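Local structure of nickel-dependent hydrogenase large subunit (Allochromatium vinosum, 3MYR) at residues Met23-Ser33 with Tyr526-Leu536; Glu323-Ser331 with Thr511-Arg520. The protein probably takes up molecular hydrogen and passes its electrons to an acceptor, as the nickel-iron large subunit of a heterodimeric [NiFe] hydrogenase. All blocks are in the same frame, centred on the assembly; numbering follows the deposited sequence.

Interaction 1: Met23-Ser33 with Tyr526-Leu536; sequences MDGATIAQAYS and YEAALQDNHQL
Tyr526 meets Ser33 with CD2 of its ring near the serine hydroxyl, which is itself taken up by Ala514 O. The next residue, Glu527, stretches its chain beyond CG and lays the carboxylate alongside the strand: Ser33 N gives OE1 a nearly straight bond (3.0 Å, 169°) on the lone pair facing away from the other oxygen. Tyr373 OH also binds OE1, while OE2 pairs with Arg517, so both carboxylate oxygens are gripped. Leu530 supplies the apolar part of this helical face, its CB resting 3.7 Å from Ala31 CB, and its carbonyl oxygen lies against Ile28 CB.

The segment of helix 526-531 runs antiparallel to strand 27-33 at 158°, the two short axes 7.0 Å apart at closest, and packs against an outermost strand of the antiparallel sheet formed by 5-7, 17-24 and 27-35. A classic beta bulge, in which Ala29 and Gln30 both face Gln22, shifts the alternation so that Ile28 and Ala31, three residues apart, both point toward 526-536.

Gln531, likewise extended, reaches across to the strand; its OE1 accepts Ala31 N in the carbonyl plane, on a lone pair, at 2.8 Å. A water sits between Gln531 O and Ile28 O. Another accepts from His534 N and lies within bonding distance of Ile28 O and Leu530 O, whereas His534 O receives Ile28 N (3.1 Å). Gln535 forms a single beta bridge with Thr27, their side chains side by side. Leu536 N donates (2.7 Å) to Ala26 O, in the type II' turn Asp24-Thr27 that joins strands 17-24 and 27-35. CD1 of Leu536 meets Ile28 CD1 at 3.8 Å, and CD2 is crossed at about a right angle by the bent chain of Met23, whose CE comes within 3.7 Å.

Interaction 2: Glu323-Ser331 with Thr511-Arg520; sequences EIQEFVNHS and TWNAGPRDGR
Phe327 turns its ring toward the loop with CG anti to its own carbonyl carbon (chi1 -73°), and Arg520, bent at chi2 (49°) and again at chi3, folds its guanidinium back over that ring. The result is a cation-pi contact with Arg520 CZ 4.3 Å from the Phe327 ring centroid. The two planes stand 59° apart: the guanidinium comes down inclined, edge first, with Arg520 NH1 3.2 Å from Phe327 CZ and NH2 over the CE1 side of the same ring. An alanine at Phe327 would remove the ring face under the guanidinium, which is likely to be left free to turn. Asp518 closes an Asx turn, its OD1 accepting Arg520 N from above the carboxylate plane (2.9 Å), while OD2 pairs with Arg380.

Phe327 ends strand 324-327, which forms a two-stranded antiparallel sheet with 378-381; the partner segment is the loop that leaves helix 509-514 at Gly515. Asn329 lays its amide against the backbone of Gly519, where a beta carbon would collide with Asn329 ND2; OD1 lies close to Gly519 N, but at too poor an angle for a hydrogen bond. His330 makes a weak bond from ND1 to Arg517 O (3.5 Å). A water accepts from His330 N and donates to Arg517 O, 2.9 Å from it, and to Ser331 OG, whose hydroxyl also bonds Leu376 O. Pro516 CG packs on His330 O. At the other end Ile324 CG2 crosses the indole of Trp512, 4.0 Å from CZ2.

In the fold
Interaction 2 is nested within the chain loop closed by interaction 1; their centres are 19 Å apart, yet they touch. Arg517 NH1, in the loop of interaction 2, lies 2.7 Å from Ala31 O of interaction 1, a probable hydrogen bond. Ala514 O and Ser33 OG make a second probable link at 2.8 Å. Helices 509-514 and 525-531, successive in the chain, place Thr511 and Tyr526 with side chains about 7 Å from the nickel-iron centre. The side chain of Glu326, which Thr511 CG2 approaches in interaction 2, is about 4 Å from the magnesium ion, whose protein ligands are Glu42, Ala506 and His561.

Interaction 1: Met23-Ser33 with Tyr526-Leu536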
loop_
_atom_site.group_PDB
_atom_site.type_symbol
_atom_site.label_atom_id
_atom_site.label_comp_id
_atom_site.label_asym_id
_atom_site.label_seq_id
_atom_site.Cartn_x
_atom_site.Cartn_y
_atom_site.Cartn_z
ATOM N N MET B 23 -20.496 21.006 10.759
ATOM C CA MET B 23 -19.795 22.132 11.320
ATOM C C MET B 23 -20.683 22.820 12.345
ATOM O O MET B 23 -21.899 22.938 12.124
ATOM C CB MET B 23 -19.438 23.150 10.224
ATOM C CG MET B 23 -18.490 22.615 9.119
ATOM S SD MET B 23 -17.032 21.755 9.831
ATOM C CE MET B 23 -16.076 23.152 10.434
ATOM N N ASP B 24 -20.084 23.261 13.456
ATOM C CA ASP B 24 -20.716 24.258 14.376
ATOM C C ASP B 24 -19.851 25.537 14.407
ATOM O O ASP B 24 -18.793 25.566 15.050
ATOM C CB ASP B 24 -20.946 23.657 15.791
ATOM C CG ASP B 24 -21.590 24.676 16.779
ATOM O OD1 ASP B 24 -22.075 25.763 16.350
ATOM O OD2 ASP B 24 -21.576 24.401 17.997
ATOM N N GLY B 25 -20.234 26.543 13.609
ATOM C CA GLY B 25 -19.289 27.632 13.282
ATOM C C GLY B 25 -18.067 27.047 12.556
ATOM O O GLY B 25 -18.234 26.252 11.630
ATOM N N ALA B 26 -16.852 27.458 12.950
ATOM C CA ALA B 26 -15.589 26.958 12.382
ATOM C C ALA B 26 -15.162 25.577 12.943
ATOM O O ALA B 26 -14.195 24.961 12.459
ATOM C CB ALA B 26 -14.465 28.002 12.625
ATOM N N THR B 27 -15.928 25.077 13.917
ATOM C CA THR B 27 -15.631 23.869 14.665
ATOM C C THR B 27 -16.244 22.613 14.055
ATOM O O THR B 27 -17.428 22.575 13.686
ATOM C CB THR B 27 -16.069 24.030 16.157
ATOM O OG1 THR B 27 -15.207 25.006 16.746
ATOM C CG2 THR B 27 -15.857 22.756 16.951
ATOM N N ILE B 28 -15.436 21.560 13.944
ATOM C CA ILE B 28 -16.010 20.296 13.555
ATOM C C ILE B 28 -16.854 19.710 14.694
ATOM O O ILE B 28 -16.312 19.321 15.723
ATOM C CB ILE B 28 -14.947 19.306 13.046
ATOM C CG1 ILE B 28 -14.259 19.897 11.810
ATOM C CG2 ILE B 28 -15.613 17.937 12.742
ATOM C CD1 ILE B 28 -13.197 19.021 11.177
ATOM N N ALA B 29 -18.156 19.598 14.504
ATOM C CA ALA B 29 -19.020 19.049 15.583
ATOM C C ALA B 29 -19.170 17.525 15.477
ATOM O O ALA B 29 -19.020 16.829 16.478
ATOM C CB ALA B 29 -20.414 19.736 15.619
ATOM N N GLN B 30 -19.433 17.013 14.276
ATOM C CA GLN B 30 -19.440 15.554 14.025
ATOM C C GLN B 30 -18.723 15.293 12.710
ATOM O O GLN B 30 -18.899 16.049 11.733
ATOM C CB GLN B 30 -20.854 14.960 13.921
ATOM C CG GLN B 30 -21.737 14.919 15.204
ATOM C CD GLN B 30 -21.313 13.834 16.237
ATOM O OE1 GLN B 30 -20.593 14.147 17.206
ATOM N NE2 GLN B 30 -21.788 12.579 16.062
ATOM N N ALA B 31 -17.940 14.221 12.665
ATOM C CA ALA B 31 -17.303 13.805 11.423
ATOM C C ALA B 31 -17.754 12.376 11.033
ATOM O O ALA B 31 -18.032 11.519 11.900
ATOM C CB ALA B 31 -15.779 13.877 11.573
ATOM N N TYR B 32 -17.783 12.118 9.726
ATOM C CA TYR B 32 -18.173 10.805 9.186
ATOM C C TYR B 32 -17.125 10.391 8.149
ATOM O O TYR B 32 -16.708 11.223 7.314
ATOM C CB TYR B 32 -19.573 10.832 8.548
ATOM C CG TYR B 32 -20.599 11.311 9.514
ATOM C CD1 TYR B 32 -21.386 10.397 10.249
ATOM C CD2 TYR B 32 -20.770 12.678 9.745
ATOM C CE1 TYR B 32 -22.303 10.839 11.179
ATOM C CE2 TYR B 32 -21.718 13.141 10.683
ATOM C CZ TYR B 32 -22.456 12.203 11.399
ATOM O OH TYR B 32 -23.416 12.634 12.311
ATOM N N SER B 33 -16.640 9.145 8.302
ATOM C CA SER B 33 -15.602 8.545 7.458
ATOM C C SER B 33 -16.277 7.473 6.567
ATOM O O SER B 33 -16.954 6.556 7.070
ATOM C CB SER B 33 -14.551 7.855 8.332
ATOM O OG SER B 33 -13.621 7.207 7.466
ATOM N N TYR B 526 -10.780 7.899 12.988
ATOM C CA TYR B 526 -10.676 9.126 12.142
ATOM C C TYR B 526 -11.748 10.090 12.615
ATOM O O TYR B 526 -11.541 11.276 12.732
ATOM C CB TYR B 526 -10.994 8.825 10.673
ATOM C CG TYR B 526 -9.954 8.035 9.892
ATOM C CD1 TYR B 526 -8.873 7.401 10.528
ATOM C CD2 TYR B 526 -10.072 7.903 8.522
ATOM C CE1 TYR B 526 -7.914 6.680 9.793
ATOM C CE2 TYR B 526 -9.105 7.184 7.772
ATOM C CZ TYR B 526 -8.070 6.534 8.417
ATOM O OH TYR B 526 -7.223 5.703 7.694
ATOM N N GLU B 527 -12.947 9.564 12.802
ATOM C CA GLU B 527 -14.087 10.384 13.148
ATOM C C GLU B 527 -13.890 11.042 14.532
ATOM O O GLU B 527 -14.124 12.252 14.708
ATOM C CB GLU B 527 -15.390 9.530 13.067
ATOM C CG GLU B 527 -15.729 8.963 11.645
ATOM C CD GLU B 527 -16.878 7.919 11.720
ATOM O OE1 GLU B 527 -17.659 7.760 10.749
ATOM O OE2 GLU B 527 -17.031 7.275 12.790
ATOM N N ALA B 528 -13.409 10.273 15.500
ATOM C CA ALA B 528 -13.236 10.827 16.842
ATOM C C ALA B 528 -12.057 11.809 16.793
ATOM O O ALA B 528 -12.064 12.818 17.516
ATOM C CB ALA B 528 -12.966 9.720 17.884
ATOM N N ALA B 529 -11.079 11.563 15.911
ATOM C CA ALA B 529 -9.908 12.451 15.802
ATOM C C ALA B 529 -10.316 13.864 15.297
ATOM O O ALA B 529 -9.836 14.865 15.820
ATOM C CB ALA B 529 -8.861 11.834 14.868
ATOM N N LEU B 530 -11.078 13.929 14.209
ATOM C CA LEU B 530 -11.606 15.168 13.701
ATOM C C LEU B 530 -12.527 15.848 14.696
ATOM O O LEU B 530 -12.583 17.098 14.717
ATOM C CB LEU B 530 -12.372 14.929 12.400
ATOM C CG LEU B 530 -11.382 14.474 11.253
ATOM C CD1 LEU B 530 -12.141 14.297 9.928
ATOM C CD2 LEU B 530 -10.220 15.492 11.074
ATOM N N GLN B 531 -13.271 15.051 15.495
ATOM C CA GLN B 531 -14.133 15.630 16.493
ATOM C C GLN B 531 -13.303 16.181 17.664
ATOM O O GLN B 531 -13.835 16.888 18.474
ATOM C CB GLN B 531 -15.207 14.645 16.977
ATOM C CG GLN B 531 -16.187 14.388 15.841
ATOM C CD GLN B 531 -17.103 13.187 16.029
ATOM O OE1 GLN B 531 -17.812 12.806 15.096
ATOM N NE2 GLN B 531 -17.108 12.601 17.222
ATOM N N ASP B 532 -12.004 15.863 17.739
ATOM C CA ASP B 532 -11.165 16.320 18.874
ATOM C C ASP B 532 -10.406 17.656 18.542
ATOM O O ASP B 532 -9.329 17.669 17.902
ATOM C CB ASP B 532 -10.214 15.176 19.308
ATOM C CG ASP B 532 -9.092 15.648 20.232
ATOM O OD1 ASP B 532 -7.987 15.043 20.222
ATOM O OD2 ASP B 532 -9.318 16.599 21.016
ATOM N N ASN B 533 -11.007 18.776 18.911
ATOM C CA ASN B 533 -10.296 20.066 18.885
ATOM C C ASN B 533 -9.911 20.564 17.474
ATOM O O ASN B 533 -8.809 21.070 17.242
ATOM C CB ASN B 533 -9.079 19.987 19.836
ATOM C CG ASN B 533 -8.489 21.381 20.193
ATOM O OD1 ASN B 533 -7.335 21.501 20.679
ATOM N ND2 ASN B 533 -9.259 22.428 19.939
ATOM N N HIS B 534 -10.790 20.371 16.491
ATOM C CA HIS B 534 -10.501 20.917 15.151
ATOM C C HIS B 534 -11.354 22.108 14.771
ATOM O O HIS B 534 -12.547 22.024 14.841
ATOM C CB HIS B 534 -10.650 19.838 14.054
ATOM C CG HIS B 534 -9.579 18.781 14.106
ATOM N ND1 HIS B 534 -8.674 18.581 13.074
ATOM C CD2 HIS B 534 -9.213 17.933 15.096
ATOM C CE1 HIS B 534 -7.776 17.669 13.438
ATOM N NE2 HIS B 534 -8.079 17.258 14.654
ATOM N N GLN B 535 -10.733 23.109 14.147
ATOM C CA GLN B 535 -11.397 24.298 13.560
ATOM C C GLN B 535 -10.908 24.404 12.114
ATOM O O GLN B 535 -9.759 24.013 11.808
ATOM C CB GLN B 535 -11.056 25.564 14.366
ATOM C CG GLN B 535 -11.715 25.607 15.788
ATOM C CD GLN B 535 -11.026 24.670 16.872
ATOM O OE1 GLN B 535 -11.689 24.179 17.823
ATOM N NE2 GLN B 535 -9.708 24.433 16.724
ATOM N N LEU B 536 -11.805 24.740 11.186
ATOM C CA LEU B 536 -11.394 24.980 9.787
ATOM C C LEU B 536 -11.368 26.488 9.511
ATOM O O LEU B 536 -12.396 27.163 9.698
ATOM C CB LEU B 536 -12.405 24.342 8.836
ATOM C CG LEU B 536 -12.198 22.881 8.410
ATOM C CD1 LEU B 536 -11.659 22.114 9.586
ATOM C CD2 LEU B 536 -13.530 22.291 7.918
HETATM O O HOH W 1 -13.508 19.492 16.606
HETATM O O HOH W 2 -16.449 17.881 18.284
#

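Interaction 2: Glu323-Ser331 with Thr511-Arg520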
loop_
_atom_site.group_PDB
_atom_site.type_symbol
_atom_site.label_atom_id
_atom_site.label_comp_id
_atom_site.label_asym_id
_atom_site.label_seq_id
_atom_site.Cartn_x
_atom_site.Cartn_y
_atom_site.Cartn_z
ATOM N N GLU B 323 -14.398 -11.047 21.630
ATOM C CA GLU B 323 -13.422 -10.008 21.812
ATOM C C GLU B 323 -13.270 -9.081 20.563
ATOM O O GLU B 323 -13.776 -7.928 20.558
ATOM C CB GLU B 323 -12.130 -10.609 22.370
ATOM C CG GLU B 323 -10.878 -9.736 22.218
ATOM C CD GLU B 323 -9.721 -10.193 23.137
ATOM O OE1 GLU B 323 -8.592 -9.749 22.924
ATOM O OE2 GLU B 323 -9.962 -10.987 24.078
ATOM N N ILE B 324 -12.678 -9.595 19.497
ATOM C CA ILE B 324 -12.642 -8.859 18.210
ATOM C C ILE B 324 -13.902 -9.192 17.424
ATOM O O ILE B 324 -14.136 -10.371 17.097
ATOM C CB ILE B 324 -11.453 -9.243 17.361
ATOM C CG1 ILE B 324 -10.167 -8.749 18.046
ATOM C CG2 ILE B 324 -11.570 -8.613 15.939
ATOM C CD1 ILE B 324 -8.902 -9.334 17.515
ATOM N N GLN B 325 -14.687 -8.162 17.114
ATOM C CA GLN B 325 -15.877 -8.374 16.299
ATOM C C GLN B 325 -16.017 -7.266 15.319
ATOM O O GLN B 325 -15.642 -6.147 15.645
ATOM C CB GLN B 325 -17.161 -8.344 17.171
ATOM C CG GLN B 325 -17.156 -9.290 18.360
ATOM C CD GLN B 325 -18.377 -9.081 19.264
ATOM O OE1 GLN B 325 -19.214 -9.927 19.296
ATOM N NE2 GLN B 325 -18.443 -7.962 20.018
ATOM N N GLU B 326 -16.669 -7.534 14.191
ATOM C CA GLU B 326 -16.936 -6.456 13.258
ATOM C C GLU B 326 -18.427 -6.222 13.171
ATOM O O GLU B 326 -19.223 -7.203 13.020
ATOM C CB GLU B 326 -16.415 -6.795 11.866
ATOM C CG GLU B 326 -14.877 -6.912 11.797
ATOM C CD GLU B 326 -14.376 -7.260 10.404
ATOM O OE1 GLU B 326 -13.779 -6.341 9.781
ATOM O OE2 GLU B 326 -14.559 -8.432 9.943
ATOM N N PHE B 327 -18.773 -4.943 13.198
ATOM C CA PHE B 327 -20.177 -4.509 13.197
ATOM C C PHE B 327 -20.473 -3.834 11.869
ATOM O O PHE B 327 -19.543 -3.351 11.161
ATOM C CB PHE B 327 -20.446 -3.537 14.364
ATOM C CG PHE B 327 -20.477 -4.207 15.710
ATOM C CD1 PHE B 327 -21.712 -4.627 16.281
ATOM C CD2 PHE B 327 -19.307 -4.426 16.423
ATOM C CE1 PHE B 327 -21.747 -5.236 17.581
ATOM C CE2 PHE B 327 -19.315 -5.033 17.708
ATOM C CZ PHE B 327 -20.553 -5.446 18.298
ATOM N N VAL B 328 -21.763 -3.834 11.514
ATOM C CA VAL B 328 -22.217 -3.283 10.267
ATOM C C VAL B 328 -23.440 -2.370 10.451
ATOM O O VAL B 328 -24.131 -2.081 9.494
ATOM C CB VAL B 328 -22.435 -4.318 9.200
ATOM C CG1 VAL B 328 -21.111 -5.080 8.915
ATOM C CG2 VAL B 328 -23.613 -5.305 9.586
ATOM N N ASN B 329 -23.652 -1.874 11.670
ATOM C CA ASN B 329 -24.814 -1.000 11.935
ATOM C C ASN B 329 -24.785 0.213 11.009
ATOM O O ASN B 329 -25.821 0.797 10.805
ATOM C CB ASN B 329 -24.756 -0.402 13.335
ATOM C CG ASN B 329 -24.471 -1.431 14.402
ATOM O OD1 ASN B 329 -23.308 -1.754 14.653
ATOM N ND2 ASN B 329 -25.527 -1.874 15.112
ATOM N N HIS B 330 -23.587 0.653 10.563
ATOM C CA HIS B 330 -23.489 1.807 9.635
ATOM C C HIS B 330 -22.604 1.501 8.412
ATOM O O HIS B 330 -21.937 2.391 7.902
ATOM C CB HIS B 330 -22.958 3.040 10.363
ATOM C CG HIS B 330 -23.978 3.671 11.261
ATOM N ND1 HIS B 330 -23.993 3.483 12.628
ATOM C CD2 HIS B 330 -25.072 4.422 10.967
ATOM C CE1 HIS B 330 -25.012 4.157 13.152
ATOM N NE2 HIS B 330 -25.675 4.740 12.169
ATOM N N SER B 331 -22.681 0.249 7.917
ATOM C CA SER B 331 -21.874 -0.244 6.796
ATOM C C SER B 331 -22.824 -0.881 5.793
ATOM O O SER B 331 -23.907 -1.351 6.163
ATOM C CB SER B 331 -20.870 -1.305 7.272
ATOM O OG SER B 331 -20.104 -0.782 8.370
ATOM N N THR B 511 -9.228 -0.638 8.402
ATOM C CA THR B 511 -10.612 -1.003 8.826
ATOM C C THR B 511 -10.893 -0.498 10.231
ATOM O O THR B 511 -11.872 0.196 10.460
ATOM C CB THR B 511 -10.936 -2.535 8.726
ATOM O OG1 THR B 511 -10.360 -3.041 7.515
ATOM C CG2 THR B 511 -12.467 -2.745 8.686
ATOM N N TRP B 512 -10.023 -0.831 11.183
ATOM C CA TRP B 512 -10.149 -0.293 12.552
ATOM C C TRP B 512 -10.225 1.220 12.543
ATOM O O TRP B 512 -11.161 1.806 13.135
ATOM C CB TRP B 512 -8.885 -0.678 13.394
ATOM C CG TRP B 512 -8.845 -2.139 13.733
ATOM C CD1 TRP B 512 -8.136 -3.101 13.099
ATOM C CD2 TRP B 512 -9.536 -2.785 14.818
ATOM N NE1 TRP B 512 -8.307 -4.321 13.734
ATOM C CE2 TRP B 512 -9.180 -4.157 14.782
ATOM C CE3 TRP B 512 -10.422 -2.330 15.824
ATOM C CZ2 TRP B 512 -9.673 -5.099 15.719
ATOM C CZ3 TRP B 512 -10.930 -3.261 16.753
ATOM C CH2 TRP B 512 -10.538 -4.644 16.709
ATOM N N ASN B 513 -9.195 1.879 11.975
ATOM C CA ASN B 513 -9.102 3.345 12.184
ATOM C C ASN B 513 -10.166 4.148 11.444
ATOM O O ASN B 513 -10.700 5.144 11.946
ATOM C CB ASN B 513 -7.694 3.827 11.749
ATOM C CG ASN B 513 -6.595 3.317 12.678
ATOM O OD1 ASN B 513 -6.847 3.030 13.849
ATOM N ND2 ASN B 513 -5.376 3.275 12.186
ATOM N N ALA B 514 -10.436 3.763 10.191
ATOM C CA ALA B 514 -11.297 4.562 9.297
ATOM C C ALA B 514 -12.773 4.101 9.337
ATOM O O ALA B 514 -13.658 4.664 8.639
ATOM C CB ALA B 514 -10.770 4.408 7.891
ATOM N N GLY B 515 -13.032 2.999 10.019
ATOM C CA GLY B 515 -14.348 2.355 9.946
ATOM C C GLY B 515 -15.384 3.250 10.616
ATOM O O GLY B 515 -15.038 4.144 11.403
ATOM N N PRO B 516 -16.666 3.037 10.311
ATOM C CA PRO B 516 -17.640 4.049 10.750
ATOM C C PRO B 516 -18.165 3.731 12.149
ATOM O O PRO B 516 -17.550 2.943 12.912
ATOM C CB PRO B 516 -18.768 3.923 9.688
ATOM C CG PRO B 516 -18.798 2.389 9.460
ATOM C CD PRO B 516 -17.276 2.005 9.428
ATOM N N ARG B 517 -19.286 4.357 12.486
ATOM C CA ARG B 517 -19.937 4.170 13.789
ATOM C C ARG B 517 -20.521 2.787 13.934
ATOM O O ARG B 517 -20.782 2.128 12.933
ATOM C CB ARG B 517 -21.015 5.202 13.996
ATOM C CG ARG B 517 -20.486 6.589 14.356
ATOM C CD ARG B 517 -21.497 7.730 13.968
ATOM N NE ARG B 517 -21.065 9.065 14.470
ATOM C CZ ARG B 517 -20.068 9.803 13.949
ATOM N NH1 ARG B 517 -19.412 9.387 12.874
ATOM N NH2 ARG B 517 -19.735 10.994 14.487
ATOM N N ASP B 518 -20.755 2.384 15.195
ATOM C CA ASP B 518 -21.359 1.099 15.547
ATOM C C ASP B 518 -22.765 1.356 16.101
ATOM O O ASP B 518 -23.303 2.453 15.943
ATOM C CB ASP B 518 -20.493 0.314 16.579
ATOM C CG ASP B 518 -20.360 1.048 17.922
ATOM O OD1 ASP B 518 -21.204 1.929 18.237
ATOM O OD2 ASP B 518 -19.363 0.816 18.644
ATOM N N GLY B 519 -23.395 0.341 16.678
ATOM C CA GLY B 519 -24.809 0.486 17.132
ATOM C C GLY B 519 -25.045 1.426 18.307
ATOM O O GLY B 519 -26.181 1.810 18.562
ATOM N N ARG B 520 -23.974 1.774 19.031
ATOM C CA ARG B 520 -24.060 2.674 20.192
ATOM C C ARG B 520 -23.733 4.105 19.735
ATOM O O ARG B 520 -23.522 4.984 20.573
ATOM C CB ARG B 520 -23.073 2.244 21.321
ATOM C CG ARG B 520 -23.316 0.857 22.033
ATOM C CD ARG B 520 -23.543 -0.368 21.016
ATOM N NE ARG B 520 -22.440 -1.367 20.980
ATOM C CZ ARG B 520 -22.013 -2.089 19.919
ATOM N NH1 ARG B 520 -20.953 -2.872 20.116
ATOM N NH2 ARG B 520 -22.566 -2.008 18.674
HETATM O O HOH W 3 -20.898 -0.211 11.188
#